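Local coordinates for SPbeta prophage-derived aminoglycoside N(3')-acetyltransferase-like protein YokD (Bacillus subtilis, PDB 2NYG), which binds coenzyme A and, as a homodimeric member of the antibiotic N-acetyltransferase family, may contribute to antibiotic resistance, at residues G64-P69 with E117-Y122; Y133-W138 with Q158-K163; A233-K238 with L252-D257; S128-Y133 with K212-L217. All coordinates share one frame; numbering follows the deposited sequence.

In the fold
Interactions 1 and 2 meet in the central mixed sheet: strands 65-69 and 135-139 are neighbours, bonded by Ile66 N to Trp138 O and Met68 N to Val136 O, and their centres lie about 11 Å apart. Bound coenzyme A lies near but does not touch them: the side chain of Met68 is about 8 Å and that of Phe135 about 10 Å from it. Interaction 4 shares Tyr133 with interaction 2, its centre about 13 Å away, and ties the loop before strand 135-139 to the smaller antiparallel sheet. Interaction 3 lies on the surface, at the other end of the central sheet; its centre is about 20 Å from interaction 2 and about 28 Å from interaction 4.

Interaction 1 (G64-P69 with E117-Y122); sequences GTIVMP and ELFRSY
Strand 65-69 passes helix 114-119 with its closest backbone approach at Met68 and Phe119, whose CA atoms are 8.4 Å apart, and no hydrogen bond joins the two segments. The contact is a Met-aromatic one between the mixed central sheet and a helix packed against it. In the extended strand Ile66 and Met68 direct their side chains at the helix, while Val67 between them turns to the opposite side and packs on Leu34 and Ala137. Phe119 reaches back with CG anti to its own N (chi1 -174°), which carries the ring to both strand residues. Phenylalanine suits the place: its flat, apolar ring meets both and still touches Ile53, Val125 and Trp138. Ile66 comes obliquely to the far end of the ring, its CG1 3.3 Å from Phe119 CZ. At this end of the helix Leu118 packs on Arg120 of the second subunit and Arg120 on its Leu118, so residues next to Phe119 are part of the dimer interface. The unbranched Met68 extends beyond CG, its sulfur SD obliquely 4.3 Å from the ring centroid, and CE makes a CH-pi contact over one face of Phe119, 3.6 Å from that centroid and 19° off the ring normal.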
loop_
_atom_site.group_PDB
_atom_site.type_symbol
_atom_site.label_atom_id
_atom_site.label_comp_id
_atom_site.label_asym_id
_atom_site.label_seq_id
_atom_site.Cartn_x
_atom_site.Cartn_y
_atom_site.Cartn_z
ATOM N N GLY A 64 -4.545 -3.437 -23.764
ATOM C CA GLY A 64 -3.332 -2.706 -23.452
ATOM C C GLY A 64 -2.643 -3.343 -22.253
ATOM O O GLY A 64 -3.158 -4.284 -21.644
ATOM N N THR A 65 -1.473 -2.826 -21.902
ATOM C CA THR A 65 -0.713 -3.375 -20.788
ATOM C C THR A 65 -0.089 -2.225 -20.010
ATOM O O THR A 65 0.568 -1.386 -20.604
ATOM C CB THR A 65 0.444 -4.315 -21.307
ATOM O OG1 THR A 65 -0.087 -5.346 -22.157
ATOM C CG2 THR A 65 1.163 -4.970 -20.155
ATOM N N ILE A 66 -0.312 -2.160 -18.699
ATOM C CA ILE A 66 0.318 -1.113 -17.910
ATOM C C ILE A 66 1.340 -1.721 -16.959
ATOM O O ILE A 66 1.045 -2.638 -16.195
ATOM C CB ILE A 66 -0.689 -0.249 -17.115
ATOM C CG1 ILE A 66 -1.378 -1.059 -16.047
ATOM C CG2 ILE A 66 -1.740 0.308 -18.044
ATOM C CD1 ILE A 66 -2.488 -0.286 -15.401
ATOM N N VAL A 67 2.562 -1.207 -17.045
ATOM C CA VAL A 67 3.664 -1.675 -16.221
ATOM C C VAL A 67 4.152 -0.543 -15.319
ATOM O O VAL A 67 4.081 0.636 -15.681
ATOM C CB VAL A 67 4.859 -2.162 -17.100
ATOM C CG1 VAL A 67 5.989 -2.655 -16.216
ATOM C CG2 VAL A 67 4.413 -3.261 -18.043
ATOM N N MET A 68 4.637 -0.908 -14.139
ATOM C CA MET A 68 5.154 0.073 -13.214
ATOM C C MET A 68 6.316 -0.542 -12.488
ATOM O O MET A 68 6.349 -1.747 -12.270
ATOM C CB MET A 68 4.103 0.480 -12.182
ATOM C CG MET A 68 2.935 1.253 -12.726
ATOM S SD MET A 68 1.853 1.848 -11.416
ATOM C CE MET A 68 0.280 1.912 -12.244
ATOM N N PRO A 69 7.293 0.282 -12.099
ATOM C CA PRO A 69 8.459 -0.209 -11.378
ATOM C C PRO A 69 8.007 -0.361 -9.939
ATOM O O PRO A 69 7.307 0.499 -9.419
ATOM C CB PRO A 69 9.468 0.912 -11.582
ATOM C CG PRO A 69 8.615 2.112 -11.541
ATOM C CD PRO A 69 7.423 1.722 -12.384
ATOM N N GLU A 117 2.233 1.476 -5.019
ATOM C CA GLU A 117 2.078 0.629 -3.847
ATOM C C GLU A 117 0.707 -0.036 -3.828
ATOM O O GLU A 117 0.565 -1.189 -3.424
ATOM C CB GLU A 117 2.310 1.439 -2.562
ATOM C CG GLU A 117 2.154 0.619 -1.283
ATOM C CD GLU A 117 3.158 -0.519 -1.160
ATOM O OE1 GLU A 117 3.719 -0.962 -2.181
ATOM O OE2 GLU A 117 3.372 -0.991 -0.029
ATOM N N LEU A 118 -0.302 0.698 -4.270
ATOM C CA LEU A 118 -1.642 0.161 -4.322
ATOM C C LEU A 118 -1.810 -0.699 -5.575
ATOM O O LEU A 118 -2.480 -1.726 -5.552
ATOM C CB LEU A 118 -2.657 1.290 -4.357
ATOM C CG LEU A 118 -4.069 0.730 -4.427
ATOM C CD1 LEU A 118 -4.373 -0.048 -3.148
ATOM C CD2 LEU A 118 -5.045 1.850 -4.627
ATOM N N PHE A 119 -1.186 -0.273 -6.666
ATOM C CA PHE A 119 -1.292 -0.986 -7.922
ATOM C C PHE A 119 -0.735 -2.400 -7.854
ATOM O O PHE A 119 -1.191 -3.292 -8.576
ATOM C CB PHE A 119 -0.578 -0.207 -9.027
ATOM C CG PHE A 119 -0.749 -0.805 -10.384
ATOM C CD1 PHE A 119 -2.011 -0.849 -10.981
ATOM C CD2 PHE A 119 0.333 -1.369 -11.049
ATOM C CE1 PHE A 119 -2.187 -1.446 -12.211
ATOM C CE2 PHE A 119 0.164 -1.969 -12.280
ATOM C CZ PHE A 119 -1.100 -2.007 -12.860
ATOM N N ARG A 120 0.251 -2.607 -6.985
ATOM C CA ARG A 120 0.881 -3.916 -6.854
ATOM C C ARG A 120 -0.032 -4.975 -6.267
ATOM O O ARG A 120 0.150 -6.153 -6.523
ATOM C CB ARG A 120 2.164 -3.832 -6.020
ATOM C CG ARG A 120 1.962 -3.384 -4.572
ATOM C CD ARG A 120 3.238 -3.563 -3.760
ATOM N NE ARG A 120 3.158 -4.697 -2.841
ATOM C CZ ARG A 120 2.980 -4.580 -1.527
ATOM N NH1 ARG A 120 2.867 -3.381 -0.976
ATOM N NH2 ARG A 120 2.917 -5.659 -0.760
ATOM N N SER A 121 -1.007 -4.576 -5.473
ATOM C CA SER A 121 -1.901 -5.565 -4.906
ATOM C C SER A 121 -3.318 -5.304 -5.393
ATOM O O SER A 121 -4.294 -5.482 -4.661
ATOM C CB SER A 121 -1.840 -5.532 -3.384
ATOM O OG SER A 121 -2.398 -4.331 -2.895
ATOM N N TYR A 122 -3.410 -4.865 -6.646
ATOM C CA TYR A 122 -4.688 -4.583 -7.294
ATOM C C TYR A 122 -5.092 -5.864 -8.035
ATOM O O TYR A 122 -4.240 -6.585 -8.555
ATOM C CB TYR A 122 -4.537 -3.432 -8.288
ATOM C CG TYR A 122 -5.841 -2.832 -8.752
ATOM C CD1 TYR A 122 -6.568 -1.975 -7.926
ATOM C CD2 TYR A 122 -6.338 -3.091 -10.031
ATOM C CE1 TYR A 122 -7.759 -1.378 -8.367
ATOM C CE2 TYR A 122 -7.528 -2.501 -10.480
ATOM C CZ TYR A 122 -8.230 -1.644 -9.642
ATOM O OH TYR A 122 -9.384 -1.039 -10.073
#

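Interaction 2 (Y133-W138 with Q158-K163); sequences YSFVAW and QSPLGK
Strand 135-139 of the central sheet meets the first turn of helix 160-166 where the ring of Phe135 packs on Pro160 and Leu161. Phe135 leaves the strand toward the helix with CG anti to its own carbonyl carbon and beside the backbone N (chi1 -74°). One flank of the ring comes to the proline: Phe135 CD2 lies 3.7 Å from Pro160 CG, with Pro160 CB and CD close to the same atom. The far end of the ring is taken by the leucine, whose CD2 is 3.8 Å from Phe135 CZ. Both partners approach obliquely, and the leucine side chain crosses that of the phenylalanine at about a right angle. The helix start is an N-cap: Ser159 OG accepts a weak bond from Leu161 N, 3.3 Å long, and donates its own hydroxyl proton to Gly156 O. Serine suits such a position because its short hydroxyl can reach forward to a backbone N-H of the first turn. Proline suits the next one: the first helical residue has no i-4 helix carbonyl to bond, so its missing N-H costs nothing, and its rigid ring gives Phe135 an apolar surface. The turn is held by Gly162 N to Ser159 O, 2.7 Å, and by Lys163 N to Pro160 O. Helix 142-146 adds to the same cluster, with Leu146 touching Phe135 and Ile145 touching Pro160.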
loop_
_atom_site.group_PDB
_atom_site.type_symbol
_atom_site.label_atom_id
_atom_site.label_comp_id
_atom_site.label_asym_id
_atom_site.label_seq_id
_atom_site.Cartn_x
_atom_site.Cartn_y
_atom_site.Cartn_z
ATOM N N TYR A 133 14.725 -4.689 -7.916
ATOM C CA TYR A 133 14.175 -4.008 -9.077
ATOM C C TYR A 133 13.017 -4.729 -9.754
ATOM O O TYR A 133 13.041 -4.991 -10.960
ATOM C CB TYR A 133 15.302 -3.790 -10.073
ATOM C CG TYR A 133 16.535 -3.171 -9.444
ATOM C CD1 TYR A 133 16.480 -1.902 -8.843
ATOM C CD2 TYR A 133 17.769 -3.834 -9.475
ATOM C CE1 TYR A 133 17.626 -1.312 -8.296
ATOM C CE2 TYR A 133 18.914 -3.249 -8.932
ATOM C CZ TYR A 133 18.833 -1.990 -8.344
ATOM O OH TYR A 133 19.952 -1.417 -7.798
ATOM N N SER A 134 11.997 -5.052 -8.974
ATOM C CA SER A 134 10.836 -5.734 -9.518
ATOM C C SER A 134 9.942 -4.741 -10.231
ATOM O O SER A 134 10.046 -3.533 -10.036
ATOM C CB SER A 134 10.038 -6.419 -8.403
ATOM O OG SER A 134 9.894 -5.564 -7.280
ATOM N N PHE A 135 9.080 -5.277 -11.085
ATOM C CA PHE A 135 8.105 -4.495 -11.815
ATOM C C PHE A 135 6.766 -5.167 -11.562
ATOM O O PHE A 135 6.698 -6.295 -11.078
ATOM C CB PHE A 135 8.411 -4.505 -13.311
ATOM C CG PHE A 135 9.580 -3.660 -13.692
ATOM C CD1 PHE A 135 9.400 -2.341 -14.098
ATOM C CD2 PHE A 135 10.867 -4.184 -13.662
ATOM C CE1 PHE A 135 10.492 -1.556 -14.476
ATOM C CE2 PHE A 135 11.962 -3.416 -14.033
ATOM C CZ PHE A 135 11.775 -2.097 -14.444
ATOM N N VAL A 136 5.700 -4.452 -11.876
ATOM C CA VAL A 136 4.357 -4.965 -11.724
ATOM C C VAL A 136 3.666 -4.619 -13.021
ATOM O O VAL A 136 3.904 -3.555 -13.594
ATOM C CB VAL A 136 3.634 -4.284 -10.573
ATOM C CG1 VAL A 136 4.111 -4.837 -9.259
ATOM C CG2 VAL A 136 3.896 -2.812 -10.626
ATOM N N ALA A 137 2.825 -5.521 -13.503
ATOM C CA ALA A 137 2.116 -5.267 -14.742
ATOM C C ALA A 137 0.709 -5.832 -14.718
ATOM O O ALA A 137 0.411 -6.792 -14.008
ATOM C CB ALA A 137 2.894 -5.835 -15.922
ATOM N N TRP A 138 -0.146 -5.194 -15.507
ATOM C CA TRP A 138 -1.550 -5.540 -15.668
ATOM C C TRP A 138 -1.792 -5.477 -17.169
ATOM O O TRP A 138 -1.306 -4.557 -17.832
ATOM C CB TRP A 138 -2.428 -4.484 -14.989
ATOM C CG TRP A 138 -3.914 -4.682 -15.166
ATOM C CD1 TRP A 138 -4.760 -5.291 -14.295
ATOM C CD2 TRP A 138 -4.720 -4.261 -16.280
ATOM N NE1 TRP A 138 -6.040 -5.276 -14.786
ATOM C CE2 TRP A 138 -6.043 -4.648 -16.003
ATOM C CE3 TRP A 138 -4.449 -3.595 -17.479
ATOM C CZ2 TRP A 138 -7.099 -4.393 -16.879
ATOM C CZ3 TRP A 138 -5.505 -3.336 -18.355
ATOM C CH2 TRP A 138 -6.813 -3.735 -18.046
ATOM N N GLN A 158 17.192 -9.266 -20.317
ATOM C CA GLN A 158 16.534 -10.309 -19.539
ATOM C C GLN A 158 15.530 -9.809 -18.518
ATOM O O GLN A 158 14.623 -10.542 -18.135
ATOM C CB GLN A 158 17.560 -11.189 -18.838
ATOM C CG GLN A 158 18.445 -11.977 -19.778
ATOM C CD GLN A 158 19.155 -13.097 -19.051
ATOM O OE1 GLN A 158 19.878 -12.858 -18.079
ATOM N NE2 GLN A 158 18.941 -14.333 -19.505
ATOM N N SER A 159 15.694 -8.576 -18.060
ATOM C CA SER A 159 14.753 -8.017 -17.107
ATOM C C SER A 159 13.560 -7.506 -17.924
ATOM O O SER A 159 13.580 -7.520 -19.160
ATOM C CB SER A 159 15.391 -6.859 -16.345
ATOM O OG SER A 159 15.438 -5.694 -17.144
ATOM N N PRO A 160 12.501 -7.045 -17.246
ATOM C CA PRO A 160 11.346 -6.555 -18.003
ATOM C C PRO A 160 11.640 -5.425 -18.982
ATOM O O PRO A 160 10.886 -5.219 -19.942
ATOM C CB PRO A 160 10.370 -6.152 -16.911
ATOM C CG PRO A 160 10.668 -7.166 -15.847
ATOM C CD PRO A 160 12.175 -7.168 -15.816
ATOM N N LEU A 161 12.721 -4.683 -18.746
ATOM C CA LEU A 161 13.086 -3.594 -19.642
ATOM C C LEU A 161 13.478 -4.211 -20.963
ATOM O O LEU A 161 13.399 -3.574 -22.013
ATOM C CB LEU A 161 14.254 -2.787 -19.095
ATOM C CG LEU A 161 13.979 -1.983 -17.833
ATOM C CD1 LEU A 161 15.144 -1.074 -17.547
ATOM C CD2 LEU A 161 12.732 -1.167 -18.020
ATOM N N GLY A 162 13.914 -5.462 -20.905
ATOM C CA GLY A 162 14.296 -6.155 -22.116
ATOM C C GLY A 162 13.081 -6.492 -22.955
ATOM O O GLY A 162 13.177 -6.655 -24.166
ATOM N N LYS A 163 11.928 -6.589 -22.306
ATOM C CA LYS A 163 10.696 -6.918 -22.995
ATOM C C LYS A 163 9.962 -5.649 -23.405
ATOM O O LYS A 163 9.160 -5.658 -24.335
ATOM C CB LYS A 163 9.796 -7.746 -22.089
ATOM C CG LYS A 163 10.527 -8.697 -21.171
ATOM C CD LYS A 163 10.905 -9.996 -21.850
ATOM C CE LYS A 163 11.485 -10.938 -20.811
ATOM N NZ LYS A 163 11.801 -12.274 -21.353
#

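Interaction 3 (A233-K238 with L252-D257); sequences AEHNMK and LTEAVD
Glu254, in the first turn of helix 252-268, faces His235 and Asn236 across a surface contact, with the CA atoms of Glu254 and His235 8.3 Å apart. Taken in order, Leu252 starts the segment with its side chain buried against Cys183 and Ser169, an apolar residue on the inward side of the helix. Thr253 points elsewhere and bonds through OG1 to Tyr165 O. Glu254 carries the contact: CG stands anti to the backbone N (chi1 -172°) and the chain is extended beyond it, which carries the carboxylate to the edge of the His235 ring. Its OE1 lies in the plane of that ring, 3.6 Å from His235 ND1, and the two flat groups are turned 59° against each other. A water completes the link, accepting from Asn236 N at 2.9 Å and donating to Glu254 OE1 at 2.9 Å. An acidic side chain suits this turn, where the positive end of the helix dipole would probably stabilise its charge. The two segments bracket the antiparallel hairpin of strands 238-242 and 245-251 at the edge of the central sheet, so the contact joins the exit of helix 224-234 to the helix after the hairpin. Ala255 is small and buried, resting on Phe231, whose ring also stacks with His235. Val256 packs on Leu186 and Ala187, and Asp257 bonds through OD1 to Tyr165 OH.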
loop_
_atom_site.group_PDB
_atom_site.type_symbol
_atom_site.label_atom_id
_atom_site.label_comp_id
_atom_site.label_asym_id
_atom_site.label_seq_id
_atom_site.Cartn_x
_atom_site.Cartn_y
_atom_site.Cartn_z
ATOM N N ALA A 233 15.399 17.565 -27.158
ATOM C CA ALA A 233 15.824 18.547 -28.129
ATOM C C ALA A 233 15.273 18.232 -29.511
ATOM O O ALA A 233 14.700 19.096 -30.161
ATOM C CB ALA A 233 17.338 18.603 -28.170
ATOM N N GLU A 234 15.374 16.963 -29.905
ATOM C CA GLU A 234 14.960 16.535 -31.239
ATOM C C GLU A 234 14.037 15.329 -31.347
ATOM O O GLU A 234 13.783 14.849 -32.441
ATOM C CB GLU A 234 16.210 16.249 -32.064
ATOM C CG GLU A 234 17.139 17.427 -32.180
ATOM C CD GLU A 234 18.362 17.146 -33.018
ATOM O OE1 GLU A 234 19.220 16.343 -32.592
ATOM O OE2 GLU A 234 18.463 17.735 -34.110
ATOM N N HIS A 235 13.555 14.815 -30.230
ATOM C CA HIS A 235 12.693 13.641 -30.299
ATOM C C HIS A 235 11.231 13.905 -30.008
ATOM O O HIS A 235 10.893 14.740 -29.167
ATOM C CB HIS A 235 13.260 12.560 -29.396
ATOM C CG HIS A 235 14.522 11.979 -29.931
ATOM N ND1 HIS A 235 14.532 10.877 -30.757
ATOM C CD2 HIS A 235 15.796 12.435 -29.894
ATOM C CE1 HIS A 235 15.757 10.681 -31.212
ATOM N NE2 HIS A 235 16.542 11.615 -30.705
ATOM N N ASN A 236 10.366 13.209 -30.741
ATOM C CA ASN A 236 8.928 13.377 -30.587
ATOM C C ASN A 236 8.510 12.970 -29.205
ATOM O O ASN A 236 8.907 11.920 -28.701
ATOM C CB ASN A 236 8.171 12.561 -31.626
ATOM C CG ASN A 236 8.337 13.118 -33.027
ATOM O OD1 ASN A 236 8.199 14.327 -33.245
ATOM N ND2 ASN A 236 8.631 12.241 -33.987
ATOM N N MET A 237 7.696 13.812 -28.595
ATOM C CA MET A 237 7.255 13.568 -27.243
ATOM C C MET A 237 5.981 14.353 -26.970
ATOM O O MET A 237 5.939 15.558 -27.179
ATOM C CB MET A 237 8.368 14.008 -26.306
ATOM C CG MET A 237 8.044 13.842 -24.866
ATOM S SD MET A 237 9.328 14.484 -23.846
ATOM C CE MET A 237 10.652 13.236 -24.193
ATOM N N LYS A 238 4.942 13.677 -26.506
ATOM C CA LYS A 238 3.692 14.365 -26.224
ATOM C C LYS A 238 3.703 14.946 -24.819
ATOM O O LYS A 238 4.061 14.276 -23.861
ATOM C CB LYS A 238 2.516 13.403 -26.413
ATOM C CG LYS A 238 2.460 12.857 -27.824
ATOM C CD LYS A 238 1.254 11.998 -28.089
ATOM C CE LYS A 238 1.252 11.538 -29.542
ATOM N NZ LYS A 238 0.059 10.698 -29.869
ATOM N N LEU A 252 9.608 4.178 -25.491
ATOM C CA LEU A 252 10.595 3.647 -24.576
ATOM C C LEU A 252 11.820 3.215 -25.361
ATOM O O LEU A 252 12.952 3.556 -25.008
ATOM C CB LEU A 252 10.014 2.484 -23.774
ATOM C CG LEU A 252 10.887 1.795 -22.716
ATOM C CD1 LEU A 252 10.033 1.129 -21.678
ATOM C CD2 LEU A 252 11.789 0.774 -23.379
ATOM N N THR A 253 11.584 2.476 -26.448
ATOM C CA THR A 253 12.654 2.012 -27.322
ATOM C C THR A 253 13.485 3.196 -27.829
ATOM O O THR A 253 14.707 3.128 -27.927
ATOM C CB THR A 253 12.069 1.274 -28.514
ATOM O OG1 THR A 253 11.292 0.169 -28.041
ATOM C CG2 THR A 253 13.160 0.768 -29.410
ATOM N N GLU A 254 12.793 4.275 -28.147
ATOM C CA GLU A 254 13.401 5.488 -28.662
ATOM C C GLU A 254 14.218 6.169 -27.580
ATOM O O GLU A 254 15.268 6.752 -27.843
ATOM C CB GLU A 254 12.278 6.386 -29.141
ATOM C CG GLU A 254 12.631 7.632 -29.895
ATOM C CD GLU A 254 11.429 8.145 -30.671
ATOM O OE1 GLU A 254 11.316 9.366 -30.890
ATOM O OE2 GLU A 254 10.594 7.318 -31.082
ATOM N N ALA A 255 13.729 6.092 -26.350
ATOM C CA ALA A 255 14.402 6.706 -25.220
ATOM C C ALA A 255 15.649 5.916 -24.850
ATOM O O ALA A 255 16.699 6.484 -24.568
ATOM C CB ALA A 255 13.444 6.787 -24.019
ATOM N N VAL A 256 15.545 4.599 -24.840
ATOM C CA VAL A 256 16.710 3.808 -24.479
ATOM C C VAL A 256 17.841 4.029 -25.478
ATOM O O VAL A 256 18.989 4.269 -25.090
ATOM C CB VAL A 256 16.386 2.286 -24.403
ATOM C CG1 VAL A 256 17.631 1.506 -24.014
ATOM C CG2 VAL A 256 15.295 2.037 -23.375
ATOM N N ASP A 257 17.510 3.970 -26.761
ATOM C CA ASP A 257 18.515 4.143 -27.793
ATOM C C ASP A 257 19.269 5.446 -27.661
ATOM O O ASP A 257 20.489 5.451 -27.760
ATOM C CB ASP A 257 17.889 4.027 -29.185
ATOM C CG ASP A 257 17.450 2.610 -29.503
ATOM O OD1 ASP A 257 17.963 1.677 -28.841
ATOM O OD2 ASP A 257 16.610 2.431 -30.416
HETATM O O HOH W 1 11.503 11.483 -32.797
#

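Interaction 4 (S128-Y133 with K212-L217); sequences SNHPNY and KEYKEL
Ring contacts come first: His130 and Tyr214 meet obliquely, their planes at 74° and His130 CE1 4.1 Å from Tyr214 CE1. The imidazole is held in place by its own loop, ND1 accepting from Asn132 N and from Tyr133 N, each at 3.1 Å, while NE2 bonds to Leu151 O. Histidine suits the position because both ring nitrogens are used in fixing it. The contact joins the loop between strands 126-127 and 135-139 of the central sheet to strand 208-217 of the smaller antiparallel sheet. Among polar contacts, Glu216 OE1 lies at the edge of the Tyr133 ring, 3.7 Å from CE2, where the aromatic hydrogens carry a slight positive charge. The bend in the glutamate at chi2 (66°) lets OE2 turn back to accept from Leu217 N, and OE2 also bonds to Tyr189 OH. One water bridges the segments, lying 2.9 Å from Tyr133 OH and donating to Leu217 O at 3.2 Å.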
loop_
_atom_site.group_PDB
_atom_site.type_symbol
_atom_site.label_atom_id
_atom_site.label_comp_id
_atom_site.label_asym_id
_atom_site.label_seq_id
_atom_site.Cartn_x
_atom_site.Cartn_y
_atom_site.Cartn_z
ATOM N N SER A 128 7.164 -9.205 -10.881
ATOM C CA SER A 128 8.349 -10.005 -11.210
ATOM C C SER A 128 9.115 -10.433 -9.947
ATOM O O SER A 128 8.974 -9.842 -8.876
ATOM C CB SER A 128 9.262 -9.224 -12.153
ATOM O OG SER A 128 9.528 -7.927 -11.650
ATOM N N ASN A 129 9.949 -11.455 -10.078
ATOM C CA ASN A 129 10.658 -11.968 -8.920
ATOM C C ASN A 129 12.008 -11.387 -8.463
ATOM O O ASN A 129 12.782 -12.073 -7.801
ATOM C CB ASN A 129 10.778 -13.483 -9.061
ATOM C CG ASN A 129 10.975 -14.163 -7.736
ATOM O OD1 ASN A 129 10.247 -13.897 -6.787
ATOM N ND2 ASN A 129 11.962 -15.047 -7.655
ATOM N N HIS A 130 12.302 -10.133 -8.775
ATOM C CA HIS A 130 13.572 -9.564 -8.333
ATOM C C HIS A 130 13.367 -8.901 -6.972
ATOM O O HIS A 130 12.342 -8.262 -6.731
ATOM C CB HIS A 130 14.087 -8.564 -9.362
ATOM C CG HIS A 130 15.556 -8.304 -9.253
ATOM N ND1 HIS A 130 16.092 -7.439 -8.323
ATOM C CD2 HIS A 130 16.607 -8.852 -9.909
ATOM C CE1 HIS A 130 17.410 -7.468 -8.412
ATOM N NE2 HIS A 130 17.748 -8.318 -9.364
ATOM N N PRO A 131 14.334 -9.049 -6.059
ATOM C CA PRO A 131 14.277 -8.481 -4.706
ATOM C C PRO A 131 14.476 -6.970 -4.580
ATOM O O PRO A 131 14.090 -6.361 -3.565
ATOM C CB PRO A 131 15.345 -9.280 -3.971
ATOM C CG PRO A 131 16.363 -9.499 -5.032
ATOM C CD PRO A 131 15.503 -9.930 -6.200
ATOM N N ASN A 132 15.066 -6.360 -5.608
ATOM C CA ASN A 132 15.283 -4.926 -5.573
ATOM C C ASN A 132 14.615 -4.170 -6.700
ATOM O O ASN A 132 14.010 -3.134 -6.478
ATOM C CB ASN A 132 16.775 -4.599 -5.603
ATOM C CG ASN A 132 17.507 -5.050 -4.365
ATOM O OD1 ASN A 132 16.922 -5.260 -3.300
ATOM N ND2 ASN A 132 18.820 -5.174 -4.493
ATOM N N TYR A 133 14.725 -4.689 -7.916
ATOM C CA TYR A 133 14.175 -4.008 -9.077
ATOM C C TYR A 133 13.017 -4.729 -9.754
ATOM O O TYR A 133 13.041 -4.991 -10.960
ATOM C CB TYR A 133 15.302 -3.790 -10.073
ATOM C CG TYR A 133 16.535 -3.171 -9.444
ATOM C CD1 TYR A 133 16.480 -1.902 -8.843
ATOM C CD2 TYR A 133 17.769 -3.834 -9.475
ATOM C CE1 TYR A 133 17.626 -1.312 -8.296
ATOM C CE2 TYR A 133 18.914 -3.249 -8.932
ATOM C CZ TYR A 133 18.833 -1.990 -8.344
ATOM O OH TYR A 133 19.952 -1.417 -7.798
ATOM N N LYS A 212 21.660 -14.058 -0.330
ATOM C CA LYS A 212 22.443 -14.275 -1.536
ATOM C C LYS A 212 23.146 -13.045 -2.068
ATOM O O LYS A 212 22.655 -11.927 -1.932
ATOM C CB LYS A 212 21.543 -14.846 -2.633
ATOM C CG LYS A 212 22.289 -15.174 -3.891
ATOM C CD LYS A 212 21.370 -15.716 -4.951
ATOM C CE LYS A 212 22.108 -15.879 -6.282
ATOM N NZ LYS A 212 21.206 -16.333 -7.395
ATOM N N GLU A 213 24.310 -13.262 -2.672
ATOM C CA GLU A 213 25.079 -12.169 -3.248
ATOM C C GLU A 213 25.081 -12.280 -4.762
ATOM O O GLU A 213 25.240 -13.362 -5.326
ATOM C CB GLU A 213 26.511 -12.188 -2.740
ATOM C CG GLU A 213 26.653 -11.715 -1.318
ATOM C CD GLU A 213 28.105 -11.559 -0.922
ATOM O OE1 GLU A 213 28.976 -12.161 -1.602
ATOM O OE2 GLU A 213 28.370 -10.847 0.072
ATOM N N TYR A 214 24.891 -11.147 -5.419
ATOM C CA TYR A 214 24.863 -11.109 -6.867
ATOM C C TYR A 214 25.596 -9.858 -7.351
ATOM O O TYR A 214 25.853 -8.921 -6.571
ATOM C CB TYR A 214 23.407 -11.118 -7.357
ATOM C CG TYR A 214 22.568 -9.958 -6.858
ATOM C CD1 TYR A 214 22.103 -8.982 -7.741
ATOM C CD2 TYR A 214 22.259 -9.823 -5.505
ATOM C CE1 TYR A 214 21.354 -7.904 -7.295
ATOM C CE2 TYR A 214 21.510 -8.744 -5.045
ATOM C CZ TYR A 214 21.061 -7.787 -5.948
ATOM O OH TYR A 214 20.321 -6.715 -5.515
ATOM N N LYS A 215 25.941 -9.851 -8.634
ATOM C CA LYS A 215 26.644 -8.721 -9.214
ATOM C C LYS A 215 25.644 -7.785 -9.870
ATOM O O LYS A 215 24.602 -8.223 -10.358
ATOM C CB LYS A 215 27.686 -9.213 -10.221
ATOM C CG LYS A 215 28.806 -10.031 -9.574
ATOM C CD LYS A 215 29.864 -10.472 -10.581
ATOM C CE LYS A 215 31.026 -11.180 -9.884
ATOM N NZ LYS A 215 31.581 -10.352 -8.777
ATOM N N GLU A 216 25.968 -6.496 -9.868
ATOM C CA GLU A 216 25.095 -5.480 -10.430
ATOM C C GLU A 216 25.879 -4.241 -10.846
ATOM O O GLU A 216 26.942 -3.963 -10.301
ATOM C CB GLU A 216 24.061 -5.074 -9.383
ATOM C CG GLU A 216 23.007 -4.140 -9.907
ATOM C CD GLU A 216 22.145 -4.818 -10.939
ATOM O OE1 GLU A 216 21.241 -5.587 -10.535
ATOM O OE2 GLU A 216 22.389 -4.600 -12.147
ATOM N N LEU A 217 25.351 -3.482 -11.795
ATOM C CA LEU A 217 26.018 -2.262 -12.223
ATOM C C LEU A 217 25.789 -1.131 -11.205
ATOM O O LEU A 217 24.747 -1.072 -10.541
ATOM C CB LEU A 217 25.491 -1.826 -13.591
ATOM C CG LEU A 217 25.718 -2.812 -14.729
ATOM C CD1 LEU A 217 25.243 -2.208 -16.034
ATOM C CD2 LEU A 217 27.204 -3.158 -14.797
HETATM O O HOH W 2 22.681 -0.635 -8.084
#